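Glutamate racemase (Escherichia coli, PDB 2JFN) belongs to the Asp/Glu/hydantoin racemase family and folds into two sheet-and-helix lobes, with a glutamic acid and a UDP-N-acetylmuramoyl-L-alanine bound in the model. Local coordinates at residues D38-L43 against L47-A52. Numbering follows the deposited sequence.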
loop_
_atom_site.group_PDB
_atom_site.type_symbol
_atom_site.label_atom_id
_atom_site.label_comp_id
_atom_site.label_asym_id
_atom_site.label_seq_id
_atom_site.Cartn_x
_atom_site.Cartn_y
_atom_site.Cartn_z
ATOM N N ASP A 38 1.292 9.325 2.014
ATOM C CA ASP A 38 1.280 10.248 3.140
ATOM C C ASP A 38 2.660 10.333 3.807
ATOM O O ASP A 38 3.121 11.423 4.147
ATOM C CB ASP A 38 0.209 9.805 4.140
ATOM C CG ASP A 38 -0.264 10.929 5.039
ATOM O OD1 ASP A 38 -0.123 12.112 4.660
ATOM O OD2 ASP A 38 -0.803 10.623 6.129
ATOM N N GLU A 39 3.318 9.187 3.974
ATOM C CA GLU A 39 4.653 9.140 4.577
ATOM C C GLU A 39 5.681 9.762 3.631
ATOM O O GLU A 39 6.568 10.506 4.051
ATOM C CB GLU A 39 5.057 7.694 4.867
ATOM C CG GLU A 39 4.255 7.008 5.959
ATOM C CD GLU A 39 4.733 7.367 7.356
ATOM O OE1 GLU A 39 4.193 6.799 8.330
ATOM O OE2 GLU A 39 5.649 8.207 7.485
ATOM N N ILE A 40 5.565 9.451 2.347
ATOM C CA ILE A 40 6.492 9.999 1.368
ATOM C C ILE A 40 6.406 11.523 1.292
ATOM O O ILE A 40 7.433 12.206 1.317
ATOM C CB ILE A 40 6.241 9.406 -0.032
ATOM C CG1 ILE A 40 6.476 7.893 -0.006
ATOM C CG2 ILE A 40 7.163 10.069 -1.056
ATOM C CD1 ILE A 40 6.152 7.196 -1.318
ATOM N N ARG A 41 5.192 12.064 1.209
ATOM C CA ARG A 41 5.034 13.512 1.117
ATOM C C ARG A 41 5.469 14.224 2.390
ATOM O O ARG A 41 5.867 15.383 2.350
ATOM C CB ARG A 41 3.587 13.904 0.798
ATOM C CG ARG A 41 2.603 13.695 1.934
ATOM C CD ARG A 41 1.423 14.660 1.823
ATOM N NE ARG A 41 0.376 14.345 2.792
ATOM C CZ ARG A 41 -0.729 15.063 2.966
ATOM N NH1 ARG A 41 -0.942 16.153 2.239
ATOM N NH2 ARG A 41 -1.626 14.688 3.869
ATOM N N HIS A 42 5.378 13.541 3.524
ATOM C CA HIS A 42 5.792 14.156 4.775
ATOM C C HIS A 42 7.307 14.367 4.730
ATOM O O HIS A 42 7.829 15.329 5.291
ATOM C CB HIS A 42 5.407 13.262 5.957
ATOM C CG HIS A 42 5.757 13.843 7.289
ATOM N ND1 HIS A 42 7.057 13.965 7.731
ATOM C CD2 HIS A 42 4.977 14.344 8.277
ATOM C CE1 HIS A 42 7.063 14.514 8.933
ATOM N NE2 HIS A 42 5.813 14.754 9.288
ATOM N N LEU A 43 8.003 13.468 4.040
ATOM C CA LEU A 43 9.451 13.543 3.907
ATOM C C LEU A 43 9.873 14.394 2.704
ATOM O O LEU A 43 10.867 15.118 2.764
ATOM C CB LEU A 43 10.025 12.129 3.772
ATOM C CG LEU A 43 11.545 11.962 3.773
ATOM C CD1 LEU A 43 12.109 12.462 5.100
ATOM C CD2 LEU A 43 11.906 10.497 3.564
ATOM N N LEU A 47 7.366 17.492 -4.186
ATOM C CA LEU A 47 7.396 16.743 -5.439
ATOM C C LEU A 47 6.105 16.877 -6.233
ATOM O O LEU A 47 5.088 17.346 -5.717
ATOM C CB LEU A 47 7.648 15.260 -5.158
ATOM C CG LEU A 47 8.847 14.911 -4.279
ATOM C CD1 LEU A 47 8.942 13.409 -4.131
ATOM C CD2 LEU A 47 10.118 15.469 -4.896
ATOM N N HIS A 48 6.160 16.488 -7.504
ATOM C CA HIS A 48 4.974 16.504 -8.357
ATOM C C HIS A 48 4.438 15.086 -8.229
ATOM O O HIS A 48 4.937 14.165 -8.880
ATOM C CB HIS A 48 5.322 16.763 -9.824
ATOM C CG HIS A 48 4.178 16.513 -10.762
ATOM N ND1 HIS A 48 4.320 15.820 -11.945
ATOM C CD2 HIS A 48 2.874 16.875 -10.694
ATOM C CE1 HIS A 48 3.154 15.766 -12.567
ATOM N NE2 HIS A 48 2.260 16.399 -11.827
ATOM N N TYR A 49 3.436 14.913 -7.381
ATOM C CA TYR A 49 2.872 13.594 -7.156
ATOM C C TYR A 49 1.710 13.224 -8.066
ATOM O O TYR A 49 0.856 14.050 -8.399
ATOM C CB TYR A 49 2.409 13.449 -5.702
ATOM C CG TYR A 49 3.524 13.406 -4.679
ATOM C CD1 TYR A 49 3.873 14.540 -3.947
ATOM C CD2 TYR A 49 4.211 12.217 -4.424
ATOM C CE1 TYR A 49 4.883 14.495 -2.970
ATOM C CE2 TYR A 49 5.220 12.157 -3.459
ATOM C CZ TYR A 49 5.549 13.301 -2.734
ATOM O OH TYR A 49 6.533 13.229 -1.768
ATOM N N ILE A 50 1.704 11.962 -8.466
ATOM C CA ILE A 50 0.635 11.415 -9.276
ATOM C C ILE A 50 0.166 10.197 -8.500
ATOM O O ILE A 50 0.970 9.314 -8.184
ATOM C CB ILE A 50 1.128 10.927 -10.650
ATOM C CG1 ILE A 50 1.682 12.099 -11.465
ATOM C CG2 ILE A 50 -0.022 10.250 -11.399
ATOM C CD1 ILE A 50 2.473 11.652 -12.687
ATOM N N TYR A 51 -1.115 10.161 -8.160
ATOM C CA TYR A 51 -1.664 9.011 -7.460
ATOM C C TYR A 51 -2.568 8.303 -8.453
ATOM O O TYR A 51 -3.441 8.926 -9.062
ATOM C CB TYR A 51 -2.483 9.428 -6.234
ATOM C CG TYR A 51 -2.911 8.236 -5.392
ATOM C CD1 TYR A 51 -4.198 7.703 -5.484
ATOM C CD2 TYR A 51 -1.996 7.596 -4.555
ATOM C CE1 TYR A 51 -4.558 6.552 -4.764
ATOM C CE2 TYR A 51 -2.345 6.453 -3.831
ATOM C CZ TYR A 51 -3.620 5.933 -3.941
ATOM O OH TYR A 51 -3.930 4.777 -3.243
ATOM N N ALA A 52 -2.353 7.008 -8.632
ATOM C CA ALA A 52 -3.179 6.242 -9.556
ATOM C C ALA A 52 -3.732 5.013 -8.856
ATOM O O ALA A 52 -2.994 4.279 -8.192
ATOM C CB ALA A 52 -2.357 5.824 -10.773
#
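In the beta-alpha-beta unit made by strand 21-28, helix 33-43 and strand 48-53, the end of the helix meets the strand through the side chain of Tyr49, which reaches Ile40 and Arg41. Its CG stands anti to its own carbonyl carbon (chi1 -69°), which carries the ring across to the helix with the hydroxyl end leading. Tyrosine suits this place because its ring packs on the helix while its hydroxyl reaches Leu44 O. Ile40 meets this end from the ring edge, near the ring plane: its CG2 methyl lies 3.3 Å from Tyr49 OH and 3.7 Å from Tyr49 CE2. The branched isoleucine suits the site because CG2, anti to the backbone N, packs against the hydroxyl end of the ring, while CG1 and CD1 add apolar bulk to the interior; Ile40 also touches Thr235 of helix 228-241. Arg41 takes part through its CA, 3.3 Å from Tyr49 OH, and its CB, 4.0 Å from Tyr49 CE1. Arginine gives the contact this aliphatic base, and its long chain takes the charge away from the strand to Asp38, one turn earlier. There the guanidinium forms a side-on salt bridge, NE (3.0 Å) and NH2 (3.1 Å) both hydrogen-bonded to Asp38 OD1, which lies at its edge and in its plane. Within segment 47-52, Leu47 CB lies 3.6 Å above one face of the Tyr49 ring, offset toward the rim, and Tyr37 meets the ring edge-to-face. The chemistry is therefore divided: van der Waals packing joins helix to strand, the hydroxyl of a buried residue finds its hydrogen-bond partner in the connecting turn, and the arginine's charge is probably largely balanced within the helix by Asp38.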